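Local coordinates for Tas1 (Pseudomonas aeruginosa, PDB 6OX6), which is a type VI-secreted toxin that pyrophosphorylates adenosine nucleotides to make (p)ppApp, depleting ADP and ATP in competing bacteria, at residues A[272-277]-A[320-325]; A[310-315]-A[360-365]; A[261-266]-A[306-311]; A[331-336]-A[346-351]; A[257-262]-A[356-361]. All coordinates share one frame; numbering follows the deposited sequence.

Contact 1 of 5, residues A[272-277]-A[320-325]; sequences AKHGGR and NTVAAE
H274 NE2 points at E325 OE1, the one polar pair that joins the two segments, and the model sets the atoms 2.4 Å apart. That is very short for a hydrogen bond. OE1 also crowds the ring carbon beside NE2, so the exact place of this oxygen, and with it the bond, is doubtful. As modelled, the carboxylate is nearly coplanar with the imidazole (12° between planes) and OE1 lies at the ring's edge. The N-H points well off the line to the oxygen, with an angle of 124°. H274 is the first residue to leave helical geometry after helix 256-273, and with CG anti to its carbonyl carbon (chi1 -50°) its ring reaches helix 319-328. V322 CG2 lies over one ring face, 4.0 Å from H274 CD2 and offset toward the rim. T321 CG2 approaches obliquely, 3.4 Å from H274 CE1. K273 brings an opposite charge near E325, beyond salt-bridge range. Just after the turn, R277 is backbone-bonded to I313, which leads the chain into the sheet. The contact therefore ties two helices at the surface through an imidazole with V322 CG2 over one face, in a histidine-carboxylate pairing that is plausible but whose length and strength the model does not settle.

Contact 2 of 5, residues A[310-315]-A[360-365]; sequences NTIIVE and GEIQVN. With ACT (acetate ion), chain I.
The first torsion of N310 places CG between its backbone N and carbonyl carbon (chi1 55°), which brings OD1 beside the I362 side chain. A chi1 of -61° puts I362 CG1 beside the backbone N and leaves CG2 anti to it, and this methyl lies 3.4 Å from N310 OD1. The same CG2 also receives I312 CD1 at 3.6 Å. On this face of the sheet V364 CG1 packs against I312 CB and V314 CG2, beneath helices 256-273 and 319-328. The backbones are paired in parallel, as five alternating hydrogen bonds from N310 N to V314 N demonstrate. The shortest runs from I312 N to Q363 O, 2.6 Å and nearly straight at 173°. CA-H...O contacts fill in between, such as V364 CA to I312 O at 3.2 Å. On the other face a water bridges T311 OG1 and Q363 OE1, 2.8 Å from each, while Q363 NE2 makes a weak bond to an acetate that K373 also holds. N365 ND2 is bound by S346 O, just before strand 347-353. This central parallel pair is thus largely apolar toward the first two helices and partly polar on the other face, with waters at T311 and Q363 and helix 367-373 over I313 and N365. N310 ND2 is bonded to D264, but the buried OD1 has no polar partner in the model.

Contact 3 of 5, residues A[261-266]-A[306-311]; sequences AEIDAV and DLARNT
The carboxylate of D264 and the amide of N310 meet through D264 OD1 and N310 ND2, their planes turned 32° apart. D264 OD1 lies close to the amide plane, 12° out of it, and accepts from N310 ND2 at 2.6 Å through its anti lone pair, the one directed away from OD2. A second, weak bond from the same ND2 reaches back to the helix backbone at I263 O, 3.4 Å away. Two acceptors on successive residues of helix 256-273 therefore hold one amide nitrogen, fixing which end of the N310 side chain faces the helix. The other carboxylate oxygen, D264 OD2, is salt-bridged to K260 one turn earlier.

Beside this polar pair the contact is aliphatic. I263 has CG1 between its backbone N and carbonyl carbon (chi1 58°), and this turns CD1 onto the strand. CD1 touches the peptide link at A308 C and at R309 N, 3.5 Å from each, and packs on A308 CB at 3.7 Å. I263 CG1 lies 3.8 Å from N310 ND2, so it flanks the amide as well. The helix runs roughly along the strand, in an alpha/beta layer, with the axes of the segments 8.1 Å apart at closest approach. K260 on one oxygen and an amide N-H on the other would probably stabilise the charge of the buried aspartate.

Contact 4 of 5, residues A[331-336]-A[346-351]; sequences AKVKVI and SGVNST. With ACT (acetate ion), chain E.
I336 has more surface buried here than any other residue of the pair, and its neighbour across the strands is G347, which has no side chain to oppose it. I336 CB sits 3.5 Å from G347 O, and the CG2 methyl reaches S346 CA at 4.1 Å. Two backbone bonds join the pair: I336 N donates to G347 O at 2.9 Å, while the return bond from G347 N to I336 O is longer, 3.3 Å. G347 adopts a phi of 157°, at which a side chain would collide with the preceding carbonyl. Further along the same face F61 of the bound Pa14_01140 chain covers I336, and the ring of F61 also makes a cation-pi contact with K334.

N349 comes next. Its pairing with K334 is doubly hydrogen-bonded, with K334 N to N349 O only 2.6 Å. These alternating hydrogen-bonded and non-hydrogen-bonded pairs define an antiparallel beta hairpin of strands 332-336 and 347-353, with 332-336 the outermost strand of the mixed sheet within this chain. The N349 side chain has CG anti to its backbone N (chi1 -164°), which lifts the amide out on the face it shares with K334. There N349 ND2 and K334 NZ each make a weak bond to one oxygen of an acetate.

T351 lies at the end of the pairing away from the connecting loop. Its N and O both bond to K332, and T351 CB lies 4.1 Å from K332 CB, next to F20 of the Pa14_01140 chain. On the reverse face, V333 CG1 meets V348 CG1 at 4.0 Å under helix 319-328.

Contact 5 of 5, residues A[257-262]-A[356-361]; sequences PAAKAE and AGIPGE
A helix start laid against the turn of a beta hairpin makes up this contact: the first turns of helix 256-273 meet the residues that link strand 347-353 to its antiparallel neighbour 359-365. This places it at one end of the helix-on-sheet layer of the alpha/beta domain. The closest contacts are between apolar groups. A258 CB faces A356 CB at 3.7 Å, and A356 CB also lies 4.0 Å from A259 N, so the methyl of A356 rests on the helix backbone between two alanines. With small alanine side chains at this point, the CA atoms of A259 and A356 can come to 5.7 Å. The turn itself bends at G357, where the backbone takes a positive phi of 92°, and the chain then heads into strand 359-365.

The polar link comes from E262. Its side chain has CG anti to the backbone N (chi1 -168°) and stays extended beyond it, carrying the carboxylate over to the turn. E262 OE1 stands 3.8 Å from A356 N, but the firm partner is the neighbouring amide, K355 N, which bonds to E262 OE2. E262 OE2 thus ties the helix to the backbone just before the turn.

A259, the most enclosed of the helix residues here, also touches A308 of strand 308-313 and T354, so it is buried between the turn and that strand. I358 packs on its methyl: I358 CG1 sits between backbone N and carbonyl carbon (chi1 67°), and both CG1 and CD1 of I358 lie 3.5 Å from A259 CB.

In the fold
One mixed sheet unites contacts 2, 3, 4 and 5. Contact 2 joins its central parallel strands, 308-313 and 359-365, and contact 4 its edge hairpin, their centres 9 Å apart. Helix 256-273 serves three contacts in turn: 5 and 3 near its start, 6 Å between centres, and 1 at its end, the centres of 1 and 5 about 20 Å apart. Contact 1 brings in helix 319-328, which touches contacts 2 and 4 through V322 and A323. Contacts 4 and 1 are nested inside the loop closed by contact 5, which joins segments 94 residues apart. Helices 256-273 and 319-328 lie over one face of the sheet, while contact 4 holds the edge hairpin met by Pa14_01140, the immunity protein.

Contact 1 of 5, residues A[272-277]-A[320-325]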
# COMPACT_ATOMS: atom_id res chain seq x y z
N ALA A 272 -9.65 0.16 -20.72
CA ALA A 272 -10.13 0.50 -22.06
C ALA A 272 -11.51 1.15 -22.05
O ALA A 272 -11.88 1.75 -23.06
CB ALA A 272 -10.12 -0.75 -22.92
N LYS A 273 -12.25 1.08 -20.94
CA LYS A 273 -13.54 1.75 -20.82
C LYS A 273 -13.41 3.26 -20.71
O LYS A 273 -14.20 4.01 -21.30
CB LYS A 273 -14.29 1.21 -19.60
CG LYS A 273 -15.44 0.28 -19.90
CD LYS A 273 -16.53 0.41 -18.84
CE LYS A 273 -17.24 1.77 -18.95
NZ LYS A 273 -18.26 2.03 -17.89
N HIS A 274 -12.42 3.75 -19.94
CA HIS A 274 -12.32 5.17 -19.62
C HIS A 274 -11.13 5.84 -20.27
O HIS A 274 -10.72 6.92 -19.84
CB HIS A 274 -12.25 5.38 -18.11
CG HIS A 274 -13.31 4.65 -17.36
ND1 HIS A 274 -14.45 5.27 -16.91
CD2 HIS A 274 -13.41 3.35 -16.99
CE1 HIS A 274 -15.20 4.39 -16.27
NE2 HIS A 274 -14.59 3.22 -16.31
N GLY A 275 -10.55 5.21 -21.29
CA GLY A 275 -9.50 5.84 -22.05
C GLY A 275 -8.13 5.73 -21.43
O GLY A 275 -7.29 6.61 -21.64
N GLY A 276 -7.87 4.66 -20.69
CA GLY A 276 -6.61 4.54 -19.99
C GLY A 276 -5.77 3.34 -20.37
O GLY A 276 -5.98 2.71 -21.41
N ARG A 277 -4.77 3.05 -19.55
CA ARG A 277 -3.88 1.93 -19.82
C ARG A 277 -3.68 1.06 -18.60
O ARG A 277 -3.93 1.49 -17.47
CB ARG A 277 -2.53 2.44 -20.33
CG ARG A 277 -1.40 1.42 -20.21
CD ARG A 277 -0.05 2.11 -20.07
NE ARG A 277 0.53 2.46 -21.36
CZ ARG A 277 1.80 2.25 -21.69
NH1 ARG A 277 2.24 2.60 -22.89
NH2 ARG A 277 2.63 1.70 -20.82
N ASN A 320 -11.64 8.13 -9.72
CA ASN A 320 -12.76 7.86 -8.84
C ASN A 320 -13.77 6.93 -9.50
O ASN A 320 -14.28 6.02 -8.86
CB ASN A 320 -13.44 9.17 -8.43
CG ASN A 320 -12.54 10.06 -7.60
OD1 ASN A 320 -11.65 9.58 -6.90
ND2 ASN A 320 -12.77 11.37 -7.68
N THR A 321 -14.04 7.16 -10.78
CA THR A 321 -15.00 6.30 -11.48
C THR A 321 -14.51 4.86 -11.48
O THR A 321 -15.27 3.94 -11.15
CB THR A 321 -15.22 6.79 -12.90
OG1 THR A 321 -15.54 8.18 -12.87
CG2 THR A 321 -16.37 6.04 -13.54
N VAL A 322 -13.22 4.66 -11.79
CA VAL A 322 -12.62 3.33 -11.77
C VAL A 322 -12.66 2.72 -10.37
O VAL A 322 -12.90 1.51 -10.22
CB VAL A 322 -11.18 3.38 -12.30
CG1 VAL A 322 -10.58 1.98 -12.25
CG2 VAL A 322 -11.15 3.94 -13.71
N ALA A 323 -12.39 3.53 -9.34
CA ALA A 323 -12.49 3.05 -7.96
C ALA A 323 -13.86 2.44 -7.68
O ALA A 323 -13.96 1.34 -7.12
CB ALA A 323 -12.22 4.20 -6.99
N ALA A 324 -14.92 3.16 -8.04
CA ALA A 324 -16.29 2.66 -7.83
C ALA A 324 -16.53 1.36 -8.59
O ALA A 324 -17.27 0.48 -8.12
CB ALA A 324 -17.29 3.72 -8.27
N GLU A 325 -15.90 1.24 -9.75
CA GLU A 325 -16.03 0.06 -10.58
C GLU A 325 -15.47 -1.18 -9.88
O GLU A 325 -16.09 -2.24 -9.89
CB GLU A 325 -15.33 0.27 -11.93
CG GLU A 325 -16.28 0.35 -13.11
CD GLU A 325 -16.54 1.77 -13.55
OE1 GLU A 325 -15.77 2.29 -14.39
OE2 GLU A 325 -17.51 2.38 -13.06

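Contact 2 of 5, residues A[310-315]-A[360-365]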
# COMPACT_ATOMS: atom_id res chain seq x y z
N ASN A 310 -1.54 -5.33 -10.78
CA ASN A 310 -1.34 -4.44 -11.91
C ASN A 310 -1.74 -3.03 -11.51
O ASN A 310 -2.15 -2.76 -10.37
CB ASN A 310 -2.08 -4.91 -13.16
CG ASN A 310 -3.55 -5.12 -12.93
OD1 ASN A 310 -4.25 -4.21 -12.45
ND2 ASN A 310 -4.06 -6.28 -13.34
N THR A 311 -1.58 -2.11 -12.44
CA THR A 311 -1.89 -0.70 -12.23
C THR A 311 -2.77 -0.23 -13.37
O THR A 311 -2.48 -0.51 -14.54
CB THR A 311 -0.60 0.17 -12.17
OG1 THR A 311 0.30 -0.34 -11.18
CG2 THR A 311 -0.93 1.61 -11.82
N ILE A 312 -3.83 0.50 -13.04
CA ILE A 312 -4.66 1.16 -14.04
C ILE A 312 -4.32 2.64 -14.04
O ILE A 312 -4.40 3.31 -13.00
CB ILE A 312 -6.15 0.91 -13.78
CG1 ILE A 312 -6.45 -0.59 -13.81
CG2 ILE A 312 -6.97 1.68 -14.78
CD1 ILE A 312 -7.88 -0.94 -13.43
N ILE A 313 -3.92 3.15 -15.19
CA ILE A 313 -3.57 4.56 -15.33
C ILE A 313 -4.67 5.21 -16.14
O ILE A 313 -4.90 4.82 -17.29
CB ILE A 313 -2.19 4.75 -15.99
CG1 ILE A 313 -1.09 4.08 -15.15
CG2 ILE A 313 -1.86 6.24 -16.21
CD1 ILE A 313 -0.71 2.71 -15.68
N VAL A 314 -5.37 6.17 -15.54
CA VAL A 314 -6.42 6.92 -16.23
C VAL A 314 -6.26 8.38 -15.85
O VAL A 314 -5.55 8.72 -14.91
CB VAL A 314 -7.83 6.40 -15.88
CG1 VAL A 314 -8.10 5.04 -16.55
CG2 VAL A 314 -8.01 6.28 -14.37
N GLU A 315 -6.93 9.25 -16.59
CA GLU A 315 -6.87 10.67 -16.27
C GLU A 315 -7.48 10.94 -14.90
O GLU A 315 -8.24 10.13 -14.36
CB GLU A 315 -7.56 11.49 -17.35
CG GLU A 315 -6.89 11.34 -18.69
CD GLU A 315 -5.46 11.91 -18.69
OE1 GLU A 315 -5.15 12.81 -17.87
OE2 GLU A 315 -4.64 11.44 -19.51
N GLY A 360 -5.89 -10.59 -5.68
CA GLY A 360 -5.15 -9.80 -6.65
C GLY A 360 -5.19 -8.34 -6.24
O GLY A 360 -6.16 -7.89 -5.62
N GLU A 361 -4.14 -7.61 -6.58
CA GLU A 361 -4.02 -6.18 -6.28
C GLU A 361 -4.19 -5.37 -7.56
O GLU A 361 -3.49 -5.60 -8.54
CB GLU A 361 -2.67 -5.84 -5.66
CG GLU A 361 -2.39 -4.34 -5.63
CD GLU A 361 -0.97 -3.96 -5.15
OE1 GLU A 361 -0.04 -3.84 -5.99
OE2 GLU A 361 -0.79 -3.78 -3.92
N ILE A 362 -5.11 -4.40 -7.55
CA ILE A 362 -5.24 -3.47 -8.67
C ILE A 362 -5.14 -2.04 -8.14
O ILE A 362 -6.02 -1.58 -7.41
CB ILE A 362 -6.55 -3.66 -9.43
CG1 ILE A 362 -6.64 -5.06 -10.02
CG2 ILE A 362 -6.59 -2.65 -10.55
CD1 ILE A 362 -8.01 -5.37 -10.64
N GLN A 363 -4.11 -1.33 -8.56
CA GLN A 363 -3.93 0.07 -8.18
C GLN A 363 -4.41 0.97 -9.30
O GLN A 363 -4.35 0.60 -10.48
CB GLN A 363 -2.48 0.39 -7.88
CG GLN A 363 -1.92 -0.33 -6.70
CD GLN A 363 -0.51 0.10 -6.44
OE1 GLN A 363 0.42 -0.38 -7.07
NE2 GLN A 363 -0.35 1.06 -5.56
N VAL A 364 -4.84 2.17 -8.94
CA VAL A 364 -5.32 3.14 -9.92
C VAL A 364 -4.75 4.50 -9.54
O VAL A 364 -4.75 4.88 -8.37
CB VAL A 364 -6.86 3.23 -9.98
CG1 VAL A 364 -7.26 3.91 -11.25
CG2 VAL A 364 -7.52 1.83 -9.88
N ASN A 365 -4.31 5.25 -10.55
CA ASN A 365 -3.82 6.60 -10.31
C ASN A 365 -3.76 7.33 -11.64
O ASN A 365 -3.92 6.72 -12.70
CB ASN A 365 -2.44 6.61 -9.65
CG ASN A 365 -2.33 7.66 -8.55
OD1 ASN A 365 -2.95 8.73 -8.65
ND2 ASN A 365 -1.59 7.36 -7.49
C ACT I . 1.63 3.55 -7.83
O ACT I . 1.99 3.18 -6.67
OXT ACT I . 2.33 3.69 -8.87
CH3 ACT I . 0.08 3.86 -7.98
O HOH W 1 -0.00 -2.49 -8.70
O HOH W 2 2.10 0.39 -9.18

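Contact 3 of 5, residues A[261-266]-A[306-311]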
# COMPACT_ATOMS: atom_id res chain seq x y z
N ALA A 261 -4.22 -13.56 -14.56
CA ALA A 261 -5.10 -13.50 -15.72
C ALA A 261 -6.44 -12.88 -15.35
O ALA A 261 -6.96 -12.03 -16.08
CB ALA A 261 -5.32 -14.91 -16.29
N GLU A 262 -6.98 -13.25 -14.19
CA GLU A 262 -8.27 -12.72 -13.78
C GLU A 262 -8.20 -11.21 -13.53
O GLU A 262 -9.01 -10.45 -14.05
CB GLU A 262 -8.75 -13.47 -12.55
CG GLU A 262 -10.19 -13.20 -12.19
CD GLU A 262 -10.72 -14.21 -11.19
OE1 GLU A 262 -10.11 -15.30 -11.05
OE2 GLU A 262 -11.73 -13.89 -10.53
N ILE A 263 -7.24 -10.75 -12.71
CA ILE A 263 -7.22 -9.32 -12.44
C ILE A 263 -6.79 -8.54 -13.68
O ILE A 263 -7.24 -7.40 -13.89
CB ILE A 263 -6.35 -8.96 -11.21
CG1 ILE A 263 -4.89 -9.43 -11.37
CG2 ILE A 263 -6.99 -9.49 -9.90
CD1 ILE A 263 -3.97 -8.84 -10.27
N ASP A 264 -5.93 -9.12 -14.53
CA ASP A 264 -5.54 -8.44 -15.77
C ASP A 264 -6.72 -8.31 -16.73
O ASP A 264 -6.83 -7.30 -17.44
CB ASP A 264 -4.39 -9.17 -16.45
CG ASP A 264 -3.04 -8.87 -15.82
OD1 ASP A 264 -2.96 -8.06 -14.86
OD2 ASP A 264 -2.03 -9.45 -16.31
N ALA A 265 -7.61 -9.30 -16.77
CA ALA A 265 -8.78 -9.19 -17.63
C ALA A 265 -9.69 -8.04 -17.18
O ALA A 265 -10.10 -7.20 -17.99
CB ALA A 265 -9.54 -10.52 -17.68
N VAL A 266 -10.00 -7.97 -15.88
CA VAL A 266 -10.87 -6.89 -15.41
C VAL A 266 -10.16 -5.54 -15.50
O VAL A 266 -10.77 -4.52 -15.84
CB VAL A 266 -11.37 -7.19 -13.98
CG1 VAL A 266 -10.23 -7.61 -13.11
CG2 VAL A 266 -12.04 -5.97 -13.37
N ASP A 306 -0.49 -9.30 -3.04
CA ASP A 306 0.05 -8.72 -4.26
C ASP A 306 0.93 -9.70 -5.01
O ASP A 306 1.82 -9.30 -5.76
CB ASP A 306 0.82 -7.43 -3.96
CG ASP A 306 2.12 -7.68 -3.19
OD1 ASP A 306 2.23 -8.72 -2.47
OD2 ASP A 306 3.04 -6.82 -3.28
N LEU A 307 0.69 -11.00 -4.84
CA LEU A 307 1.35 -11.97 -5.71
C LEU A 307 1.05 -11.65 -7.18
O LEU A 307 1.96 -11.61 -8.02
CB LEU A 307 0.91 -13.39 -5.34
CG LEU A 307 1.54 -13.88 -4.03
CD1 LEU A 307 1.00 -15.25 -3.67
CD2 LEU A 307 3.07 -13.91 -4.15
N ALA A 308 -0.21 -11.40 -7.49
CA ALA A 308 -0.64 -10.87 -8.77
C ALA A 308 -1.01 -9.41 -8.58
O ALA A 308 -1.69 -9.06 -7.60
CB ALA A 308 -1.84 -11.66 -9.32
N ARG A 309 -0.58 -8.56 -9.51
CA ARG A 309 -0.88 -7.15 -9.33
C ARG A 309 -0.81 -6.44 -10.67
O ARG A 309 -0.11 -6.88 -11.58
CB ARG A 309 0.08 -6.52 -8.33
CG ARG A 309 1.52 -6.54 -8.76
CD ARG A 309 2.32 -5.59 -7.88
NE ARG A 309 3.67 -5.42 -8.39
CZ ARG A 309 3.99 -4.58 -9.38
NH1 ARG A 309 3.05 -3.82 -9.95
NH2 ARG A 309 5.24 -4.51 -9.80
N ASN A 310 -1.54 -5.33 -10.78
CA ASN A 310 -1.34 -4.44 -11.91
C ASN A 310 -1.74 -3.03 -11.51
O ASN A 310 -2.15 -2.76 -10.37
CB ASN A 310 -2.08 -4.91 -13.16
CG ASN A 310 -3.55 -5.12 -12.93
OD1 ASN A 310 -4.25 -4.21 -12.45
ND2 ASN A 310 -4.06 -6.28 -13.34
N THR A 311 -1.58 -2.11 -12.44
CA THR A 311 -1.89 -0.70 -12.23
C THR A 311 -2.77 -0.23 -13.37
O THR A 311 -2.48 -0.51 -14.54
CB THR A 311 -0.60 0.17 -12.17
OG1 THR A 311 0.30 -0.34 -11.18
CG2 THR A 311 -0.93 1.61 -11.82

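Contact 4 of 5, residues A[331-336]-A[346-351]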
# COMPACT_ATOMS: atom_id res chain seq x y z
N ALA A 331 -14.21 -5.85 -4.85
CA ALA A 331 -12.88 -5.52 -4.34
C ALA A 331 -12.98 -4.80 -3.00
O ALA A 331 -13.90 -4.02 -2.75
CB ALA A 331 -12.12 -4.64 -5.33
N LYS A 332 -11.91 -4.95 -2.22
CA LYS A 332 -11.71 -4.21 -0.99
C LYS A 332 -11.00 -2.98 -1.58
O LYS A 332 -10.02 -3.12 -2.32
CB LYS A 332 -10.79 -4.96 -0.03
CG LYS A 332 -10.93 -4.55 1.42
CD LYS A 332 -10.01 -5.36 2.32
CE LYS A 332 -10.51 -5.38 3.75
NZ LYS A 332 -11.21 -4.12 4.12
N VAL A 333 -11.45 -1.77 -1.25
CA VAL A 333 -10.89 -0.60 -1.92
C VAL A 333 -10.41 0.41 -0.89
O VAL A 333 -11.15 0.77 0.03
CB VAL A 333 -11.91 0.06 -2.86
CG1 VAL A 333 -11.30 1.32 -3.49
CG2 VAL A 333 -12.39 -0.95 -3.95
N LYS A 334 -9.17 0.89 -1.06
CA LYS A 334 -8.62 1.98 -0.25
C LYS A 334 -8.48 3.22 -1.13
O LYS A 334 -7.73 3.22 -2.10
CB LYS A 334 -7.26 1.60 0.34
CG LYS A 334 -6.56 2.76 1.08
CD LYS A 334 -5.58 2.25 2.14
CE LYS A 334 -4.53 1.33 1.52
NZ LYS A 334 -3.36 2.11 1.01
N VAL A 335 -9.20 4.28 -0.77
CA VAL A 335 -9.10 5.55 -1.48
C VAL A 335 -8.25 6.47 -0.61
O VAL A 335 -8.62 6.82 0.52
CB VAL A 335 -10.47 6.17 -1.76
CG1 VAL A 335 -10.28 7.54 -2.33
CG2 VAL A 335 -11.27 5.28 -2.74
N ILE A 336 -7.09 6.85 -1.13
CA ILE A 336 -6.13 7.66 -0.39
C ILE A 336 -6.28 9.10 -0.83
O ILE A 336 -6.12 9.42 -2.01
CB ILE A 336 -4.70 7.16 -0.63
CG1 ILE A 336 -4.56 5.73 -0.11
CG2 ILE A 336 -3.69 8.09 0.00
CD1 ILE A 336 -3.61 4.88 -0.93
N SER A 346 -1.83 10.56 -3.07
CA SER A 346 -3.21 10.25 -3.42
C SER A 346 -3.24 9.19 -4.51
O SER A 346 -2.31 9.08 -5.31
CB SER A 346 -4.00 11.50 -3.87
OG SER A 346 -3.29 12.22 -4.87
N GLY A 347 -4.30 8.41 -4.53
CA GLY A 347 -4.39 7.27 -5.42
C GLY A 347 -5.38 6.26 -4.88
O GLY A 347 -6.00 6.45 -3.83
N VAL A 348 -5.53 5.16 -5.61
CA VAL A 348 -6.46 4.10 -5.24
C VAL A 348 -5.70 2.80 -5.17
O VAL A 348 -4.86 2.52 -6.04
CB VAL A 348 -7.62 3.96 -6.24
CG1 VAL A 348 -8.48 2.72 -5.93
CG2 VAL A 348 -8.43 5.21 -6.23
N ASN A 349 -6.00 2.00 -4.16
CA ASN A 349 -5.53 0.62 -4.08
C ASN A 349 -6.72 -0.28 -3.80
O ASN A 349 -7.63 0.09 -3.06
CB ASN A 349 -4.43 0.46 -3.01
CG ASN A 349 -3.65 -0.83 -3.16
OD1 ASN A 349 -3.89 -1.62 -4.08
ND2 ASN A 349 -2.69 -1.04 -2.26
N SER A 350 -6.71 -1.45 -4.40
CA SER A 350 -7.82 -2.36 -4.18
C SER A 350 -7.28 -3.77 -4.16
O SER A 350 -6.25 -4.08 -4.77
CB SER A 350 -8.89 -2.21 -5.26
OG SER A 350 -8.43 -2.72 -6.49
N THR A 351 -8.00 -4.63 -3.47
CA THR A 351 -7.67 -6.04 -3.36
C THR A 351 -8.85 -6.83 -3.87
O THR A 351 -9.98 -6.62 -3.41
CB THR A 351 -7.39 -6.43 -1.90
OG1 THR A 351 -6.35 -5.59 -1.39
CG2 THR A 351 -6.97 -7.90 -1.81
C ACT E . -0.18 2.34 -1.77
O ACT E . -0.81 1.44 -1.12
OXT ACT E . -0.05 2.49 -3.03
CH3 ACT E . 0.52 3.43 -0.90

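Contact 5 of 5, residues A[257-262]-A[356-361]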
# COMPACT_ATOMS: atom_id res chain seq x y z
N PRO A 257 -0.59 -17.29 -11.25
CA PRO A 257 -0.88 -17.09 -12.69
C PRO A 257 -2.36 -16.97 -13.02
O PRO A 257 -2.74 -16.10 -13.81
CB PRO A 257 -0.25 -18.33 -13.34
CG PRO A 257 0.88 -18.69 -12.44
CD PRO A 257 0.38 -18.38 -11.05
N ALA A 258 -3.22 -17.80 -12.43
CA ALA A 258 -4.65 -17.68 -12.70
C ALA A 258 -5.22 -16.40 -12.09
O ALA A 258 -6.12 -15.78 -12.67
CB ALA A 258 -5.40 -18.89 -12.17
N ALA A 259 -4.74 -16.00 -10.91
CA ALA A 259 -5.21 -14.74 -10.35
C ALA A 259 -4.76 -13.57 -11.23
O ALA A 259 -5.54 -12.64 -11.49
CB ALA A 259 -4.73 -14.58 -8.92
N LYS A 260 -3.54 -13.65 -11.76
CA LYS A 260 -3.05 -12.60 -12.65
C LYS A 260 -3.95 -12.45 -13.86
O LYS A 260 -4.44 -11.35 -14.15
CB LYS A 260 -1.61 -12.91 -13.07
CG LYS A 260 -0.99 -11.81 -13.93
CD LYS A 260 0.11 -12.36 -14.80
CE LYS A 260 0.93 -11.25 -15.43
NZ LYS A 260 0.11 -10.21 -16.14
N ALA A 261 -4.22 -13.56 -14.56
CA ALA A 261 -5.10 -13.50 -15.72
C ALA A 261 -6.44 -12.88 -15.35
O ALA A 261 -6.96 -12.03 -16.08
CB ALA A 261 -5.32 -14.91 -16.29
N GLU A 262 -6.98 -13.25 -14.19
CA GLU A 262 -8.27 -12.72 -13.78
C GLU A 262 -8.20 -11.21 -13.53
O GLU A 262 -9.01 -10.45 -14.05
CB GLU A 262 -8.75 -13.47 -12.55
CG GLU A 262 -10.19 -13.20 -12.19
CD GLU A 262 -10.72 -14.21 -11.19
OE1 GLU A 262 -10.11 -15.30 -11.05
OE2 GLU A 262 -11.73 -13.89 -10.53
N ALA A 356 -9.44 -17.97 -8.49
CA ALA A 356 -8.39 -18.93 -8.20
C ALA A 356 -8.13 -19.11 -6.71
O ALA A 356 -7.33 -19.98 -6.34
CB ALA A 356 -7.10 -18.53 -8.90
N GLY A 357 -8.76 -18.31 -5.85
CA GLY A 357 -8.65 -18.48 -4.42
C GLY A 357 -7.56 -17.69 -3.75
O GLY A 357 -7.20 -18.00 -2.60
N ILE A 358 -6.98 -16.70 -4.43
CA ILE A 358 -6.01 -15.80 -3.80
C ILE A 358 -6.34 -14.38 -4.21
O ILE A 358 -7.04 -14.13 -5.21
CB ILE A 358 -4.56 -16.15 -4.19
CG1 ILE A 358 -4.33 -15.88 -5.67
CG2 ILE A 358 -4.18 -17.56 -3.74
CD1 ILE A 358 -2.95 -15.36 -5.95
N PRO A 359 -5.86 -13.41 -3.45
CA PRO A 359 -6.16 -12.01 -3.77
C PRO A 359 -5.29 -11.47 -4.90
O PRO A 359 -4.14 -11.88 -5.10
CB PRO A 359 -5.88 -11.27 -2.45
CG PRO A 359 -5.93 -12.33 -1.38
CD PRO A 359 -5.39 -13.58 -2.07
N GLY A 360 -5.89 -10.59 -5.68
CA GLY A 360 -5.15 -9.80 -6.65
C GLY A 360 -5.19 -8.34 -6.24
O GLY A 360 -6.16 -7.89 -5.62
N GLU A 361 -4.14 -7.61 -6.58
CA GLU A 361 -4.02 -6.18 -6.28
C GLU A 361 -4.19 -5.37 -7.56
O GLU A 361 -3.49 -5.60 -8.54
CB GLU A 361 -2.67 -5.84 -5.66
CG GLU A 361 -2.39 -4.34 -5.63
CD GLU A 361 -0.97 -3.96 -5.15
OE1 GLU A 361 -0.04 -3.84 -5.99
OE2 GLU A 361 -0.79 -3.78 -3.92